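Local coordinates for oligopeptide ABC transporter, periplasmic oligopeptide-binding protein, putative (Thermotoga maritima MSB8, PDB 5IPW) that probably binds oligopeptides in the periplasm as the solute-binding component of an ABC transporter that takes up peptides, at residues A[420-425]-A[429-434]. Residues are numbered along the deposited sequence; the frame is centred on the assembly and turned at random.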
loop_
_atom_site.group_PDB
_atom_site.type_symbol
_atom_site.label_atom_id
_atom_site.label_comp_id
_atom_site.label_asym_id
_atom_site.label_seq_id
_atom_site.Cartn_x
_atom_site.Cartn_y
_atom_site.Cartn_z
ATOM N N MET A 420 27.936 30.291 1.599
ATOM C CA MET A 420 26.739 31.142 1.692
ATOM C C MET A 420 27.021 32.517 2.298
ATOM O O MET A 420 26.345 33.494 1.975
ATOM C CB MET A 420 25.643 30.437 2.498
ATOM C CG MET A 420 25.107 29.163 1.856
ATOM S SD MET A 420 23.979 28.227 2.918
ATOM C CE MET A 420 22.842 29.507 3.453
ATOM N N GLY A 421 28.027 32.588 3.165
ATOM C CA GLY A 421 28.355 33.822 3.862
ATOM C C GLY A 421 27.904 33.796 5.304
ATOM O O GLY A 421 27.926 34.818 5.978
ATOM N N LEU A 422 27.498 32.628 5.785
ATOM C CA LEU A 422 27.138 32.476 7.185
ATOM C C LEU A 422 28.417 32.402 8.005
ATOM O O LEU A 422 28.999 31.337 8.186
ATOM C CB LEU A 422 26.263 31.235 7.389
ATOM C CG LEU A 422 24.990 31.181 6.528
ATOM C CD1 LEU A 422 24.218 29.903 6.814
ATOM C CD2 LEU A 422 24.104 32.405 6.725
ATOM N N LYS A 423 28.847 33.559 8.491
ATOM C CA LYS A 423 30.117 33.691 9.195
ATOM C C LYS A 423 30.018 33.127 10.605
ATOM O O LYS A 423 29.008 33.315 11.278
ATOM C CB LYS A 423 30.512 35.168 9.269
ATOM C CG LYS A 423 30.617 35.865 7.914
ATOM C CD LYS A 423 30.310 37.355 8.001
ATOM C CE LYS A 423 31.417 38.123 8.711
ATOM N NZ LYS A 423 31.133 39.583 8.761
ATOM N N TRP A 424 31.065 32.440 11.054
ATOM C CA TRP A 424 31.130 31.969 12.439
ATOM C C TRP A 424 31.148 33.168 13.380
ATOM O O TRP A 424 31.584 34.259 13.001
ATOM C CB TRP A 424 32.381 31.114 12.690
ATOM C CG TRP A 424 32.290 29.697 12.198
ATOM C CD1 TRP A 424 32.670 29.232 10.973
ATOM C CD2 TRP A 424 31.806 28.557 12.929
ATOM N NE1 TRP A 424 32.447 27.880 10.891
ATOM C CE2 TRP A 424 31.917 27.440 12.076
ATOM C CE3 TRP A 424 31.285 28.373 14.218
ATOM C CZ2 TRP A 424 31.528 26.154 12.470
ATOM C CZ3 TRP A 424 30.897 27.093 14.607
ATOM C CH2 TRP A 424 31.023 26.003 13.736
ATOM N N ASP A 425 30.673 32.966 14.603
ATOM C CA ASP A 425 30.699 34.026 15.601
ATOM C C ASP A 425 32.116 34.153 16.160
ATOM O O ASP A 425 33.028 33.454 15.712
ATOM C CB ASP A 425 29.646 33.782 16.698
ATOM C CG ASP A 425 30.031 32.679 17.677
ATOM O OD1 ASP A 425 31.208 32.270 17.717
ATOM O OD2 ASP A 425 29.140 32.226 18.426
ATOM N N GLU A 429 31.465 29.115 17.939
ATOM C CA GLU A 429 30.566 28.138 18.558
ATOM C C GLU A 429 29.369 27.860 17.647
ATOM O O GLU A 429 29.058 26.704 17.349
ATOM C CB GLU A 429 30.093 28.636 19.927
ATOM C CG GLU A 429 29.192 27.650 20.657
ATOM C CD GLU A 429 28.984 28.003 22.116
ATOM O OE1 GLU A 429 29.043 29.203 22.464
ATOM O OE2 GLU A 429 28.754 27.072 22.917
ATOM N N TYR A 430 28.698 28.929 17.231
ATOM C CA TYR A 430 27.677 28.864 16.191
ATOM C C TYR A 430 27.962 29.976 15.204
ATOM O O TYR A 430 28.732 30.883 15.499
ATOM C CB TYR A 430 26.278 29.037 16.781
ATOM C CG TYR A 430 25.888 27.964 17.775
ATOM C CD1 TYR A 430 25.662 26.651 17.363
ATOM C CD2 TYR A 430 25.731 28.260 19.127
ATOM C CE1 TYR A 430 25.299 25.664 18.270
ATOM C CE2 TYR A 430 25.366 27.281 20.042
ATOM C CZ TYR A 430 25.153 25.986 19.609
ATOM O OH TYR A 430 24.790 25.021 20.518
ATOM N N ARG A 431 27.346 29.913 14.033
ATOM C CA ARG A 431 27.496 30.996 13.066
ATOM C C ARG A 431 26.318 31.973 13.154
ATOM O O ARG A 431 25.518 31.890 14.095
ATOM C CB ARG A 431 27.776 30.470 11.647
ATOM C CG ARG A 431 26.844 29.417 11.089
ATOM C CD ARG A 431 27.370 28.963 9.732
ATOM N NE ARG A 431 28.471 27.998 9.837
ATOM C CZ ARG A 431 29.473 27.864 8.961
ATOM N NH1 ARG A 431 29.569 28.647 7.885
ATOM N NH2 ARG A 431 30.403 26.938 9.167
ATOM N N LEU A 432 26.239 32.919 12.216
ATOM C CA LEU A 432 25.333 34.057 12.343
ATOM C C LEU A 432 24.599 34.371 11.045
ATOM O O LEU A 432 25.120 34.146 9.950
ATOM C CB LEU A 432 26.116 35.305 12.771
ATOM C CG LEU A 432 26.996 35.238 14.025
ATOM C CD1 LEU A 432 27.865 36.482 14.099
ATOM C CD2 LEU A 432 26.181 35.079 15.304
ATOM N N LEU A 433 23.395 34.922 11.184
ATOM C CA LEU A 433 22.592 35.340 10.038
ATOM C C LEU A 433 23.112 36.689 9.529
ATOM O O LEU A 433 23.850 37.367 10.243
ATOM C CB LEU A 433 21.114 35.459 10.440
ATOM C CG LEU A 433 20.444 34.250 11.100
ATOM C CD1 LEU A 433 19.048 34.614 11.576
ATOM C CD2 LEU A 433 20.385 33.067 10.148
ATOM N N PRO A 434 22.711 37.099 8.308
ATOM C CA PRO A 434 23.095 38.413 7.770
ATOM C C PRO A 434 22.794 39.623 8.663
ATOM O O PRO A 434 23.366 40.688 8.435
ATOM C CB PRO A 434 22.278 38.521 6.481
ATOM C CG PRO A 434 22.097 37.114 6.042
ATOM C CD PRO A 434 21.981 36.300 7.306
HETATM O O HOH W 1 26.145 36.102 7.803
#
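Trp424 and Arg431 face each other where the chain, having left helix 410-420, doubles back on itself before strand 440-445. Two backbone hydrogen bonds flank the pair, which is the non-hydrogen-bonded position of a single antiparallel beta bridge: Asp425 N donates to Tyr430 O at 3.0 Å, and Leu432 N reaches Lys423 O more weakly. Water 1 extends the link by donating to both Gly421 O and Leu432 O.

The cation-pi contact is off-centre: Arg431 CZ sits 4.0 Å from the centroid of the five-membered ring of Trp424, the guanidinium turned 55° against the indole. A bend at chi3 turns the arginine tip back over the opposing chain, where NH1 makes a weak bond of 2.8 Å to Leu422 O. The stronger partner of NH1 is Asp418, in a salt bridge, while NE is bonded to Ile464 O. At the other end of the indole, Glu429 O lies by the ring edge, 3.3 Å from Trp424 CZ3, and His428 stacks on the ring.

The carboxylate of Asp425 ties the ends of the loop together. Its CG stands between the backbone N and the carbonyl carbon (chi1 75°), which brings OD1 to Glu429 N at 3.2 Å, a nearly straight bond (163°) in which Glu429 N comes to OD1 from above the carboxylate plane. Apolar packing is modest: Leu422 CB rests on Arg431 CD, and Leu432 CD2 approaches Asp425 CB at 4.0 Å.

Replacing Trp424 by an alanine removes the indole and is likely to leave one face of the guanidinium without its aromatic cover and His428 without its stacking partner. With Asp418, Ile464 O and Leu422 O around it, the buried arginine is likely to keep its charge, tying this remote loop to helix 410-420 and the segment before strand 467-472.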